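Local coordinates for variable region-containing chitin-binding protein 3 (Branchiostoma floridae, PDB 1XT5), which is an amphioxus immune-type receptor that, as a whole protein, probably binds chitin, this piece being its first, variable-type immunoglobulin domain, at residues V22-S27 with K125-K130; C26-A31 with C109-W114; S40-K43 with R49-K52; G56-Q61 with F67-S72; L81-V86 with H98-D103. All blocks are in the same frame, centred on the assembly; numbering follows the deposited sequence. Where two conformers were deposited one is given.

Contact 1 of 5, residues V22-S27 with K125-K130; sequences VELPCS and KSVVLK
V22 and L24 face V127 and L129 across the core of the immunoglobulin V-set sandwich, where strand 22-31 of one sheet lies over strand 122-132 of the other. At the V22 end both valine methyls reach one leucine branch: CD1 of L129 sits 4.0 Å from CG2 of V22 and equally close to CG1. The L129 side chain leaves its strand toward the other sheet, and with CG anti to the backbone N (chi1 178°) and chi2 at 56° the CD1 branch ends up against V22. Two residues further along each strand, L24 and V127 mark the closest backbone approach, CA to CA 6.6 Å, and the nearest side-chain atoms are L24 CB and V127 CG1 at 4.2 Å. The other methyl of V127, CG2, lies 4.0 Å from the carbonyl O of P25. Y107 and V14 fill in around this layer, each packing on both leucines.

The polar groups lie at the looser margins. K130 forms a salt bridge with E13, and S126 OG bonds to R106. K125 NZ reaches the carbonyl of V7 instead of the partner segment. With spacing near 4 Å and only hydrocarbon meeting hydrocarbon between side chains, the contact implies cohesion by burial: the hydrophobic effect and dispersion press the sheets together, while backbone bonding is done inside each sheet.

Contact 2 of 5, residues C26-A31 with C109-W114; sequences CSYQLA and CQVAQW. With SO4 (sulfate ion), chain B.
C26 and C109 are joined by the disulfide that pins the two sheets of an immunoglobulin domain, their SG atoms 2.0 Å apart. Both cysteines adopt the same conformation: each SG is anti to its own backbone N (chi1 -177° for C26 and -178° for C109), and these matching torsions bring the two sulfurs together midway between strands whose CA atoms here are 6.5 Å apart. The S-S torsion of -82° is close to the relaxed value near 90°. W41 packs against both half-cystines, completing the Cys-Cys-Trp centre familiar from this fold.

Two residues further along each strand, Y28 and V111 meet at about a right angle. CG1 of V111 stands over the middle of the tyrosine ring, 3.8 Å from the centroid and almost on the ring normal, a CH-pi contact; CG2 is turned toward the base of the ring and comes within 4.0 Å of CD2 of Y28. Y28 CG lies between the backbone N and carbonyl carbon, which places the ring here, and a chi2 near 90° turns its face to V111. M5 touches both of these side chains, as does P37.

Further along, the extended side chain of Q113 carries its amide to a bound sulfate, NE2 to O2 3.0 Å in a nearly straight bond, and NE2 also bonds to D33. S3, R117 and Q2 hold the same ion, which probably came from the crystallisation liquor. The chemistry thus implies a covalent clamp at the centre, with an apolar aromatic contact continuing it toward the loops.

Contact 3 of 5, residues S40-K43 with R49-K52; sequences SWLK and RSTK
K43 and T51 form an antiparallel hydrogen-bonded pair, and L42 and K52 the neighbouring non-hydrogen-bonded pair, on strands whose short segments cross at 133°, well twisted from strict antiparallel. This is the C-C' hairpin of the V-type immunoglobulin fold, seen just beside its turn. K43 N gives a bond of 2.9 Å to T51 O, in the carbonyl plane; the return bond, T51 N to K43 O, is as long but its donor is tilted from that plane.

On one face, L42 lies alongside K52 and points the same way, its CD2 branch 4.2 Å from the lysine CG. The stem of K52 thus brushes the leucine at CG, while its charged end makes a cation-pi contact with F77. On the other face K43 and T51 touch through CB and CG2, also at 4.2 Å; the rest of the K43 chain runs off to bond the carbonyl of G104. W41 swings into the core, where its NE1 bonds to P92 O.

Toward the turn, S50 packs on the leucine from the other strand. Its OG, set between the backbone N and carbonyl carbon (chi1 67°), bonds to P47 O and sits 3.5 Å from CB of L42.

Contact 4 of 5, residues G56-Q61 with F67-S72; sequences GNYNWQ and FVESDS
Y58 and F67 make the aromatic part of the contact. Their rings are nearly parallel, 20° between planes, but slid apart so that they barely overlap; the atom centred over the tyrosine face is F67 CB, a CH-pi contact 3.4 Å from the ring centroid. Between the two rings the closest atoms are Y58 CD1 and F67 CD2, at 3.3 Å.

Polar side chains add hydrogen bonds. Y58 OH donates to E69 OE1 over 2.6 Å, on the syn side of the carboxylate, while accepting from A90 N. The other oxygen of E69 forms a salt bridge with K74 and bonds to L89 N, so this carboxylate is held from several directions. D71 collects two side-chain amides from the loop after the strand: N59 ND2 reaches D71 OD1 at 2.9 Å, coming from above the carboxylate plane, and Q61 NE2 makes a weak bond to OD2.

Backbone bonding is sparse, with N59 N to D71 O at 3.0 Å beside Y58 and S72, an antiparallel non-hydrogen-bonded pair. Inside the second segment a type I turn from V68 to D71 is closed by D71 N on V68 O.

Water supplements these bonds: one molecule accepts from V68 N at 2.8 Å, and another donates to D71 OD2.

This contact lies on the C'-C'' connection of a V-set domain, the position of the second hypervariable loop in antibody variable regions.

Contact 5 of 5, residues L81-V86 with H98-D103; sequences LGRASV and HVHPQD
R83 grips D103 end-on, two nitrogens to two oxygens. R83 NH1 reaches D103 OD2 at 2.8 Å, and R83 NH2 reaches D103 OD1 at 3.1 Å using that oxygen's syn lone pair; a weak third bond runs from NH2 to OD2. Guanidinium and carboxylate are nearly coplanar, 6° apart, so the charges meet edge to edge in a bidentate salt bridge. An imidazole covers one face of the arginine: ND1 of H100 lies 3.5 Å from R83 CZ, over the centre of the guanidinium, with the planes inclined at 36°. Along the stem, R83 CD comes to 4.0 Å from CB of H98.

The next shell fixes these groups. The backbone N of H100 donates to D103 OD2 at 2.8 Å, approaching well above the carboxylate plane, so this oxygen accepts from both R83 NH1 and H100 N. D103 N in turn bonds to H100 O, closing a compact turn. H100 ND1 donates to H98 O at 2.7 Å, which steadies the imidazole over the arginine. The guanidinium is held from outside as well, NH1 by T97 O and NH2 by D79 O. A bend at chi3 (-60°) brings the head of R83 round to these acceptors.

This Arg-Asp bridge is a hallmark of V-type domains. It ties the chain entering strand 84-86 to the short 3-10 turn between strands 94-96 and 105-112, and L96 packs on both charged residues. Just beyond it, Y107, early in strand 105-112, bonds through OH to D103 O, a tyrosine corner that joins the turn to the second sheet.

Overall arrangement
Contacts 1 and 2 overlap on strand 22-31 at C26 and S27, are tied again by K125 O to C109 N, and together hold the two sheets face to face, their centres 14 Å apart. W41 of contact 3 lies against both, reaching C26, C109 and L24, and S40 N bonds to Q110 O of contact 2. Contact 5 lies across the domain's centre from contact 2, about 22 Å between centres; it meets contact 1 where L129 touches D103 O, and contact 3 where K43 CE packs on that same oxygen. Contact 4 is peripheral, about 16 Å from the chain's centre, yet W114 packs on its N57 and Y58. The sulfate sits at the Q113 end of contact 2.

Contact 1 of 5, residues V22-S27 with K125-K130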
# COMPACT_ATOMS: atom_id res chain seq x y z
N VAL A 22 4.01 2.55 13.21
CA VAL A 22 4.36 3.52 12.22
C VAL A 22 3.32 3.54 11.12
O VAL A 22 2.70 2.53 10.82
CB VAL A 22 5.78 3.26 11.65
CG1 VAL A 22 5.81 1.95 10.87
CG2 VAL A 22 6.39 4.40 10.89
N GLU A 23 3.18 4.70 10.46
CA GLU A 23 2.36 4.82 9.29
C GLU A 23 3.18 5.28 8.06
O GLU A 23 4.04 6.17 8.20
CB GLU A 23 1.18 5.72 9.54
CG GLU A 23 0.24 5.16 10.64
CD GLU A 23 -1.12 5.71 10.81
OE1 GLU A 23 -1.46 6.61 10.01
OE2 GLU A 23 -1.79 5.21 11.72
N LEU A 24 2.89 4.68 6.93
CA LEU A 24 3.58 4.96 5.68
C LEU A 24 2.52 5.58 4.75
O LEU A 24 1.68 4.86 4.23
CB LEU A 24 4.16 3.74 5.03
CG LEU A 24 5.26 3.07 5.87
CD1 LEU A 24 4.93 2.38 7.14
CD2 LEU A 24 5.93 1.94 5.04
N PRO A 25 2.49 6.91 4.59
CA PRO A 25 1.42 7.53 3.82
C PRO A 25 1.42 7.15 2.35
O PRO A 25 2.45 7.00 1.70
CB PRO A 25 1.67 9.04 4.03
CG PRO A 25 2.38 9.11 5.33
CD PRO A 25 3.31 7.94 5.28
N CYS A 26 0.22 7.09 1.79
CA CYS A 26 0.06 6.87 0.38
C CYS A 26 -1.30 7.43 -0.07
O CYS A 26 -2.28 7.28 0.65
CB CYS A 26 0.11 5.38 0.06
SG CYS A 26 0.01 5.06 -1.74
N SER A 27 -1.31 8.06 -1.24
CA SER A 27 -2.52 8.54 -1.84
C SER A 27 -2.52 8.15 -3.33
O SER A 27 -1.49 7.81 -3.89
CB SER A 27 -2.70 10.05 -1.74
OG SER A 27 -1.73 10.74 -2.54
N LYS A 125 4.88 3.87 -5.73
CA LYS A 125 5.97 4.65 -5.16
C LYS A 125 6.39 3.99 -3.87
O LYS A 125 5.58 3.31 -3.22
CB LYS A 125 5.59 6.10 -4.89
CG LYS A 125 5.40 6.91 -6.15
CD LYS A 125 5.01 8.34 -5.90
CE LYS A 125 5.20 9.26 -7.11
NZ LYS A 125 4.48 8.77 -8.29
N SER A 126 7.65 4.22 -3.47
CA SER A 126 8.17 3.57 -2.27
C SER A 126 8.38 4.56 -1.13
O SER A 126 8.71 5.73 -1.31
CB SER A 126 9.45 2.80 -2.54
OG SER A 126 10.60 3.63 -2.62
N VAL A 127 8.24 4.00 0.08
CA VAL A 127 8.50 4.69 1.33
C VAL A 127 9.50 3.81 2.11
O VAL A 127 9.22 2.64 2.34
CB VAL A 127 7.22 4.88 2.15
CG1 VAL A 127 7.51 5.70 3.39
CG2 VAL A 127 6.13 5.55 1.32
N VAL A 128 10.63 4.39 2.46
CA VAL A 128 11.58 3.68 3.30
C VAL A 128 11.18 3.72 4.73
O VAL A 128 10.76 4.79 5.23
CB VAL A 128 13.00 4.33 3.09
CG1 VAL A 128 13.97 3.86 4.15
CG2 VAL A 128 13.53 3.99 1.73
N LEU A 129 11.30 2.61 5.40
CA LEU A 129 11.11 2.52 6.84
C LEU A 129 12.51 2.31 7.49
O LEU A 129 13.16 1.32 7.21
CB LEU A 129 10.23 1.36 7.21
CG LEU A 129 10.02 1.15 8.73
CD1 LEU A 129 9.47 2.39 9.38
CD2 LEU A 129 9.16 -0.10 8.92
N LYS A 130 12.88 3.27 8.31
CA LYS A 130 14.06 3.20 9.16
C LYS A 130 13.65 2.77 10.53
O LYS A 130 12.70 3.33 11.13
CB LYS A 130 14.79 4.54 9.24
CG LYS A 130 15.41 5.02 7.97
CD LYS A 130 15.95 6.44 8.15
CE LYS A 130 16.86 6.92 7.11
NZ LYS A 130 17.31 8.33 7.27

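Contact 2 of 5, residues C26-A31 with C109-W114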
# COMPACT_ATOMS: atom_id res chain seq x y z
N CYS A 26 0.22 7.09 1.79
CA CYS A 26 0.06 6.87 0.38
C CYS A 26 -1.30 7.43 -0.07
O CYS A 26 -2.28 7.28 0.65
CB CYS A 26 0.11 5.38 0.06
SG CYS A 26 0.01 5.06 -1.74
N SER A 27 -1.31 8.06 -1.24
CA SER A 27 -2.52 8.54 -1.84
C SER A 27 -2.52 8.15 -3.33
O SER A 27 -1.49 7.81 -3.89
CB SER A 27 -2.70 10.05 -1.74
OG SER A 27 -1.73 10.74 -2.54
N TYR A 28 -3.68 8.23 -3.98
CA TYR A 28 -3.70 8.03 -5.43
C TYR A 28 -4.87 8.80 -6.02
O TYR A 28 -5.88 9.09 -5.35
CB TYR A 28 -3.76 6.52 -5.82
CG TYR A 28 -5.11 5.91 -5.59
CD1 TYR A 28 -6.08 5.90 -6.59
CD2 TYR A 28 -5.47 5.34 -4.37
CE1 TYR A 28 -7.31 5.37 -6.42
CE2 TYR A 28 -6.75 4.80 -4.18
CZ TYR A 28 -7.66 4.82 -5.21
OH TYR A 28 -8.92 4.32 -5.01
N GLN A 29 -4.75 8.99 -7.34
CA GLN A 29 -5.80 9.48 -8.19
C GLN A 29 -5.87 8.58 -9.41
O GLN A 29 -4.86 8.23 -9.96
CB GLN A 29 -5.60 10.91 -8.62
CG GLN A 29 -5.84 11.84 -7.43
CD GLN A 29 -7.30 11.92 -7.02
OE1 GLN A 29 -7.63 11.74 -5.84
NE2 GLN A 29 -8.26 12.19 -7.93
N LEU A 30 -7.09 8.23 -9.79
CA LEU A 30 -7.32 7.42 -10.99
C LEU A 30 -8.18 8.20 -11.90
O LEU A 30 -9.39 8.28 -11.64
CB LEU A 30 -7.89 6.04 -10.61
CG LEU A 30 -8.27 5.15 -11.76
CD1 LEU A 30 -7.10 4.96 -12.74
CD2 LEU A 30 -8.76 3.81 -11.29
N ALA A 31 -7.60 8.76 -12.93
CA ALA A 31 -8.34 9.58 -13.87
C ALA A 31 -9.14 8.67 -14.80
O ALA A 31 -8.61 7.66 -15.30
CB ALA A 31 -7.41 10.40 -14.71
N CYS A 109 3.87 1.28 -2.22
CA CYS A 109 2.43 1.46 -2.32
C CYS A 109 2.10 1.39 -3.82
O CYS A 109 2.48 2.27 -4.57
CB CYS A 109 2.05 2.81 -1.74
SG CYS A 109 0.25 3.03 -1.82
N GLN A 110 1.44 0.32 -4.20
CA GLN A 110 1.06 0.06 -5.58
C GLN A 110 -0.46 0.12 -5.65
O GLN A 110 -1.15 -0.54 -4.87
CB GLN A 110 1.57 -1.29 -6.03
CG GLN A 110 1.16 -1.63 -7.46
CD GLN A 110 1.73 -2.96 -7.83
OE1 GLN A 110 2.90 -3.08 -8.16
NE2 GLN A 110 0.95 -4.00 -7.68
N VAL A 111 -0.99 0.86 -6.62
CA VAL A 111 -2.42 0.93 -6.85
C VAL A 111 -2.64 0.64 -8.34
O VAL A 111 -1.96 1.22 -9.20
CB VAL A 111 -3.02 2.26 -6.42
CG1 VAL A 111 -4.55 2.22 -6.53
CG2 VAL A 111 -2.61 2.66 -5.02
N ALA A 112 -3.56 -0.27 -8.64
CA ALA A 112 -3.71 -0.73 -10.01
C ALA A 112 -5.18 -0.99 -10.32
O ALA A 112 -5.94 -1.43 -9.44
CB ALA A 112 -2.95 -2.04 -10.25
N GLN A 113 -5.55 -0.79 -11.57
CA GLN A 113 -6.79 -1.34 -12.05
C GLN A 113 -6.85 -2.85 -11.79
O GLN A 113 -5.81 -3.51 -11.83
CB GLN A 113 -6.94 -1.13 -13.53
CG GLN A 113 -6.98 0.31 -13.94
CD GLN A 113 -7.05 0.43 -15.45
OE1 GLN A 113 -6.19 -0.07 -16.16
NE2 GLN A 113 -8.10 1.07 -15.94
N TRP A 114 -8.02 -3.39 -11.59
CA TRP A 114 -8.15 -4.84 -11.38
C TRP A 114 -7.61 -5.63 -12.58
O TRP A 114 -7.07 -6.72 -12.38
CB TRP A 114 -9.59 -5.26 -11.20
CG TRP A 114 -10.20 -4.88 -9.89
CD1 TRP A 114 -9.68 -4.18 -8.87
CD2 TRP A 114 -11.53 -5.21 -9.46
NE1 TRP A 114 -10.53 -4.05 -7.84
CE2 TRP A 114 -11.72 -4.68 -8.18
CE3 TRP A 114 -12.58 -5.93 -10.05
CZ2 TRP A 114 -12.91 -4.80 -7.45
CZ3 TRP A 114 -13.75 -6.06 -9.34
CH2 TRP A 114 -13.91 -5.52 -8.09
S SO4 B . -8.60 1.89 -20.18
O1 SO4 B . -9.57 1.03 -20.99
O2 SO4 B . -8.82 1.60 -18.76
O3 SO4 B . -8.74 3.26 -20.45
O4 SO4 B . -7.25 1.46 -20.55

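Contact 3 of 5, residues S40-K43 with R49-K52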
# COMPACT_ATOMS: atom_id res chain seq x y z
N SER A 40 -1.84 -2.78 -3.21
CA SER A 40 -0.85 -3.70 -2.70
C SER A 40 0.26 -2.92 -2.01
O SER A 40 0.75 -1.93 -2.56
CB SER A 40 -0.23 -4.51 -3.83
OG SER A 40 -1.19 -5.21 -4.58
N TRP A 41 0.65 -3.35 -0.83
CA TRP A 41 1.90 -2.90 -0.19
C TRP A 41 2.84 -4.07 -0.28
O TRP A 41 2.52 -5.21 0.11
CB TRP A 41 1.66 -2.48 1.24
CG TRP A 41 1.09 -1.12 1.41
CD1 TRP A 41 -0.23 -0.75 1.54
CD2 TRP A 41 1.86 0.12 1.46
NE1 TRP A 41 -0.32 0.61 1.66
CE2 TRP A 41 0.92 1.15 1.65
CE3 TRP A 41 3.23 0.40 1.41
CZ2 TRP A 41 1.34 2.49 1.78
CZ3 TRP A 41 3.63 1.71 1.54
CH2 TRP A 41 2.70 2.75 1.74
N LEU A 42 4.04 -3.81 -0.82
CA LEU A 42 5.00 -4.80 -1.21
C LEU A 42 6.36 -4.38 -0.64
O LEU A 42 6.78 -3.25 -0.92
CB LEU A 42 5.07 -4.89 -2.73
CG LEU A 42 3.76 -5.21 -3.43
CD1 LEU A 42 3.83 -4.93 -4.93
CD2 LEU A 42 3.29 -6.62 -3.16
N LYS A 43 7.04 -5.24 0.10
CA LYS A 43 8.33 -4.87 0.71
C LYS A 43 9.45 -5.46 -0.09
O LYS A 43 9.52 -6.68 -0.27
CB LYS A 43 8.41 -5.37 2.15
CG LYS A 43 9.67 -4.86 2.86
CD LYS A 43 9.78 -5.52 4.23
CE LYS A 43 10.91 -4.94 5.01
NZ LYS A 43 12.21 -5.33 4.53
N ARG A 49 10.17 -7.40 -7.11
CA ARG A 49 11.22 -8.06 -6.32
C ARG A 49 10.89 -7.77 -4.84
O ARG A 49 11.53 -6.96 -4.19
CB ARG A 49 12.60 -7.58 -6.70
CG ARG A 49 12.98 -7.89 -8.14
CD ARG A 49 14.45 -7.62 -8.34
NE ARG A 49 14.89 -6.39 -8.83
CZ ARG A 49 15.15 -5.13 -8.90
NH1 ARG A 49 14.70 -4.50 -7.80
NH2 ARG A 49 15.73 -4.45 -9.87
N SER A 50 9.84 -8.45 -4.38
CA SER A 50 9.25 -8.06 -3.12
C SER A 50 8.56 -9.23 -2.48
O SER A 50 8.35 -10.29 -3.05
CB SER A 50 8.24 -6.91 -3.34
OG SER A 50 7.14 -7.41 -4.09
N THR A 51 8.14 -9.02 -1.24
CA THR A 51 7.24 -9.89 -0.52
C THR A 51 5.98 -9.11 -0.16
O THR A 51 5.99 -7.89 0.06
CB THR A 51 7.91 -10.52 0.71
OG1 THR A 51 7.14 -11.64 1.17
CG2 THR A 51 8.06 -9.54 1.82
N LYS A 52 4.84 -9.80 -0.13
CA LYS A 52 3.57 -9.16 0.16
C LYS A 52 3.47 -8.73 1.59
O LYS A 52 3.70 -9.52 2.51
CB LYS A 52 2.40 -10.12 -0.19
CG LYS A 52 2.28 -10.39 -1.66
CD LYS A 52 1.26 -11.52 -1.86
CE LYS A 52 -0.16 -10.99 -1.82
NZ LYS A 52 -1.15 -11.89 -2.46

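Contact 4 of 5, residues G56-Q61 with F67-S72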
# COMPACT_ATOMS: atom_id res chain seq x y z
N GLY A 56 -5.63 -5.26 -0.80
CA GLY A 56 -7.03 -5.02 -0.58
C GLY A 56 -7.71 -4.34 -1.74
O GLY A 56 -7.06 -3.74 -2.59
N ASN A 57 -9.04 -4.41 -1.74
CA ASN A 57 -9.82 -3.70 -2.71
C ASN A 57 -11.25 -3.55 -2.18
O ASN A 57 -11.76 -4.43 -1.52
CB ASN A 57 -9.89 -4.39 -4.08
CG ASN A 57 -10.40 -5.81 -4.07
OD1 ASN A 57 -9.69 -6.78 -3.88
ND2 ASN A 57 -11.72 -5.96 -4.28
N TYR A 58 -11.89 -2.44 -2.51
CA TYR A 58 -13.33 -2.35 -2.29
C TYR A 58 -14.04 -3.39 -3.16
O TYR A 58 -13.59 -3.68 -4.27
CB TYR A 58 -13.85 -0.97 -2.70
CG TYR A 58 -13.38 0.14 -1.79
CD1 TYR A 58 -12.54 1.14 -2.26
CD2 TYR A 58 -13.76 0.21 -0.47
CE1 TYR A 58 -12.12 2.17 -1.46
CE2 TYR A 58 -13.33 1.25 0.35
CZ TYR A 58 -12.50 2.21 -0.14
OH TYR A 58 -12.04 3.23 0.67
N ASN A 59 -15.13 -3.91 -2.68
CA ASN A 59 -15.96 -4.79 -3.47
C ASN A 59 -16.92 -3.95 -4.28
O ASN A 59 -17.34 -2.86 -3.92
CB ASN A 59 -16.71 -5.76 -2.57
CG ASN A 59 -15.73 -6.76 -1.94
OD1 ASN A 59 -14.73 -7.12 -2.54
ND2 ASN A 59 -16.08 -7.21 -0.73
N TRP A 60 -17.32 -4.53 -5.40
CA TRP A 60 -18.23 -3.90 -6.34
C TRP A 60 -19.59 -3.81 -5.70
O TRP A 60 -19.99 -4.78 -5.06
CB TRP A 60 -18.29 -4.80 -7.59
CG TRP A 60 -19.23 -4.34 -8.61
CD1 TRP A 60 -19.05 -3.34 -9.52
CD2 TRP A 60 -20.55 -4.87 -8.84
NE1 TRP A 60 -20.17 -3.20 -10.31
CE2 TRP A 60 -21.10 -4.15 -9.90
CE3 TRP A 60 -21.23 -5.91 -8.17
CZ2 TRP A 60 -22.38 -4.45 -10.34
CZ3 TRP A 60 -22.50 -6.22 -8.61
CH2 TRP A 60 -23.00 -5.48 -9.66
N GLN A 61 -20.19 -2.66 -5.89
CA GLN A 61 -21.48 -2.27 -5.34
C GLN A 61 -22.51 -2.19 -6.46
O GLN A 61 -23.66 -2.54 -6.22
CB GLN A 61 -21.37 -0.96 -4.57
CG GLN A 61 -21.87 -0.94 -3.13
CD GLN A 61 -21.07 -1.68 -2.08
OE1 GLN A 61 -21.49 -1.84 -0.92
NE2 GLN A 61 -19.86 -2.21 -2.32
N PHE A 67 -18.01 3.33 -2.83
CA PHE A 67 -17.20 2.29 -2.23
C PHE A 67 -17.56 2.31 -0.74
O PHE A 67 -17.87 3.37 -0.16
CB PHE A 67 -15.74 2.56 -2.41
CG PHE A 67 -15.11 2.79 -3.76
CD1 PHE A 67 -15.63 2.22 -4.90
CD2 PHE A 67 -13.98 3.59 -3.99
CE1 PHE A 67 -15.10 2.37 -6.17
CE2 PHE A 67 -13.42 3.77 -5.23
CZ PHE A 67 -14.00 3.20 -6.36
N VAL A 68 -17.52 1.18 -0.11
CA VAL A 68 -17.92 1.03 1.28
C VAL A 68 -16.81 0.29 2.03
O VAL A 68 -16.49 -0.84 1.65
CB VAL A 68 -19.31 0.32 1.36
CG1 VAL A 68 -19.66 -0.03 2.79
CG2 VAL A 68 -20.38 1.17 0.70
N GLU A 69 -16.22 0.90 3.00
CA GLU A 69 -15.07 0.32 3.67
C GLU A 69 -15.33 -1.05 4.29
O GLU A 69 -14.47 -1.94 4.23
CB GLU A 69 -14.51 1.28 4.72
CG GLU A 69 -13.02 1.11 4.92
CD GLU A 69 -12.19 1.63 3.78
OE1 GLU A 69 -12.55 2.64 3.17
OE2 GLU A 69 -11.13 1.00 3.48
N SER A 70 -16.55 -1.22 4.81
CA SER A 70 -16.98 -2.49 5.36
C SER A 70 -17.22 -3.59 4.36
O SER A 70 -17.32 -4.77 4.75
CB SER A 70 -18.25 -2.28 6.24
OG SER A 70 -19.38 -1.93 5.38
N ASP A 71 -17.31 -3.27 3.08
CA ASP A 71 -17.55 -4.22 2.01
C ASP A 71 -16.30 -4.20 1.13
O ASP A 71 -16.27 -3.61 0.07
CB ASP A 71 -18.77 -3.85 1.20
CG ASP A 71 -19.17 -4.97 0.25
OD1 ASP A 71 -18.58 -6.05 0.30
OD2 ASP A 71 -20.12 -4.68 -0.51
N SER A 72 -15.26 -4.86 1.63
CA SER A 72 -13.97 -4.82 1.00
C SER A 72 -13.22 -6.10 1.34
O SER A 72 -13.47 -6.71 2.38
CB SER A 72 -13.15 -3.62 1.46
OG SER A 72 -12.90 -3.65 2.84
O HOH W 1 -17.22 -1.33 -1.39
O HOH W 2 -20.49 -5.99 -2.89

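Contact 5 of 5, residues L81-V86 with H98-D103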
# COMPACT_ATOMS: atom_id res chain seq x y z
N LEU A 81 1.30 -10.47 9.02
CA LEU A 81 -0.08 -10.84 9.31
C LEU A 81 -0.38 -10.41 10.70
O LEU A 81 0.32 -10.72 11.65
CB LEU A 81 -0.30 -12.35 9.11
CG LEU A 81 -1.74 -12.80 8.97
CD1 LEU A 81 -1.78 -14.21 8.32
CD2 LEU A 81 -2.55 -12.84 10.24
N GLY A 82 -1.51 -9.73 10.86
CA GLY A 82 -1.92 -9.20 12.08
C GLY A 82 -1.28 -7.93 12.57
O GLY A 82 -1.67 -7.40 13.62
N ARG A 83 -0.31 -7.40 11.87
CA ARG A 83 0.38 -6.17 12.19
C ARG A 83 0.19 -5.07 11.17
O ARG A 83 0.38 -3.90 11.51
CB ARG A 83 1.90 -6.39 12.34
CG ARG A 83 2.23 -7.43 13.36
CD ARG A 83 3.69 -7.53 13.69
NE ARG A 83 4.60 -7.86 12.62
CZ ARG A 83 5.52 -7.09 12.00
NH1 ARG A 83 5.64 -5.82 12.31
NH2 ARG A 83 6.28 -7.61 11.08
N ALA A 84 -0.21 -5.39 9.96
CA ALA A 84 -0.33 -4.43 8.89
C ALA A 84 -1.82 -4.18 8.59
O ALA A 84 -2.59 -5.14 8.45
CB ALA A 84 0.36 -4.97 7.64
N SER A 85 -2.19 -2.93 8.42
CA SER A 85 -3.57 -2.59 8.10
C SER A 85 -3.61 -1.35 7.22
O SER A 85 -2.69 -0.53 7.27
CB SER A 85 -4.39 -2.42 9.39
OG SER A 85 -3.92 -1.37 10.20
N VAL A 86 -4.69 -1.20 6.48
CA VAL A 86 -4.99 -0.02 5.68
C VAL A 86 -6.40 0.40 6.03
O VAL A 86 -7.36 -0.27 5.66
CB VAL A 86 -4.80 -0.30 4.17
CG1 VAL A 86 -5.22 0.90 3.34
CG2 VAL A 86 -3.34 -0.61 3.85
N HIS A 98 3.93 -3.11 16.17
CA HIS A 98 4.94 -4.03 16.74
C HIS A 98 6.14 -4.18 15.78
O HIS A 98 6.54 -5.29 15.43
CB HIS A 98 4.37 -5.40 17.04
CG HIS A 98 3.28 -5.33 18.00
ND1 HIS A 98 3.48 -5.23 19.35
CD2 HIS A 98 1.94 -5.39 17.78
CE1 HIS A 98 2.29 -5.19 19.92
NE2 HIS A 98 1.32 -5.30 19.03
N VAL A 99 6.69 -3.03 15.35
CA VAL A 99 7.71 -3.06 14.33
C VAL A 99 8.92 -3.86 14.76
O VAL A 99 9.48 -3.67 15.84
CB VAL A 99 8.08 -1.62 13.91
CG1 VAL A 99 9.31 -1.59 13.08
CG2 VAL A 99 6.91 -0.96 13.19
N HIS A 100 9.34 -4.79 13.90
CA HIS A 100 10.49 -5.65 14.20
C HIS A 100 11.77 -5.05 13.63
O HIS A 100 11.73 -4.28 12.70
CB HIS A 100 10.30 -7.02 13.55
CG HIS A 100 9.23 -7.87 14.15
ND1 HIS A 100 7.98 -7.40 14.50
CD2 HIS A 100 9.25 -9.17 14.49
CE1 HIS A 100 7.30 -8.43 15.02
NE2 HIS A 100 8.04 -9.55 15.02
N PRO A 101 12.88 -5.41 14.20
CA PRO A 101 14.18 -4.91 13.63
C PRO A 101 14.28 -5.06 12.11
O PRO A 101 14.63 -4.13 11.33
CB PRO A 101 15.21 -5.71 14.39
CG PRO A 101 14.60 -6.05 15.70
CD PRO A 101 13.11 -6.26 15.37
N GLN A 102 13.87 -6.23 11.61
CA GLN A 102 14.01 -6.47 10.17
C GLN A 102 12.85 -5.93 9.37
O GLN A 102 12.87 -6.17 8.15
CB GLN A 102 14.13 -7.97 9.94
CG GLN A 102 15.40 -8.50 10.59
CD GLN A 102 16.64 -7.63 10.55
OE1 GLN A 102 17.19 -7.07 11.52
NE2 GLN A 102 17.15 -7.50 9.34
N ASP A 103 11.94 -5.22 9.97
CA ASP A 103 10.95 -4.52 9.19
C ASP A 103 11.53 -3.31 8.48
O ASP A 103 10.88 -2.76 7.59
CB ASP A 103 9.76 -4.06 10.04
CG ASP A 103 8.80 -5.13 10.49
OD1 ASP A 103 8.81 -6.24 9.94
OD2 ASP A 103 8.06 -4.84 11.44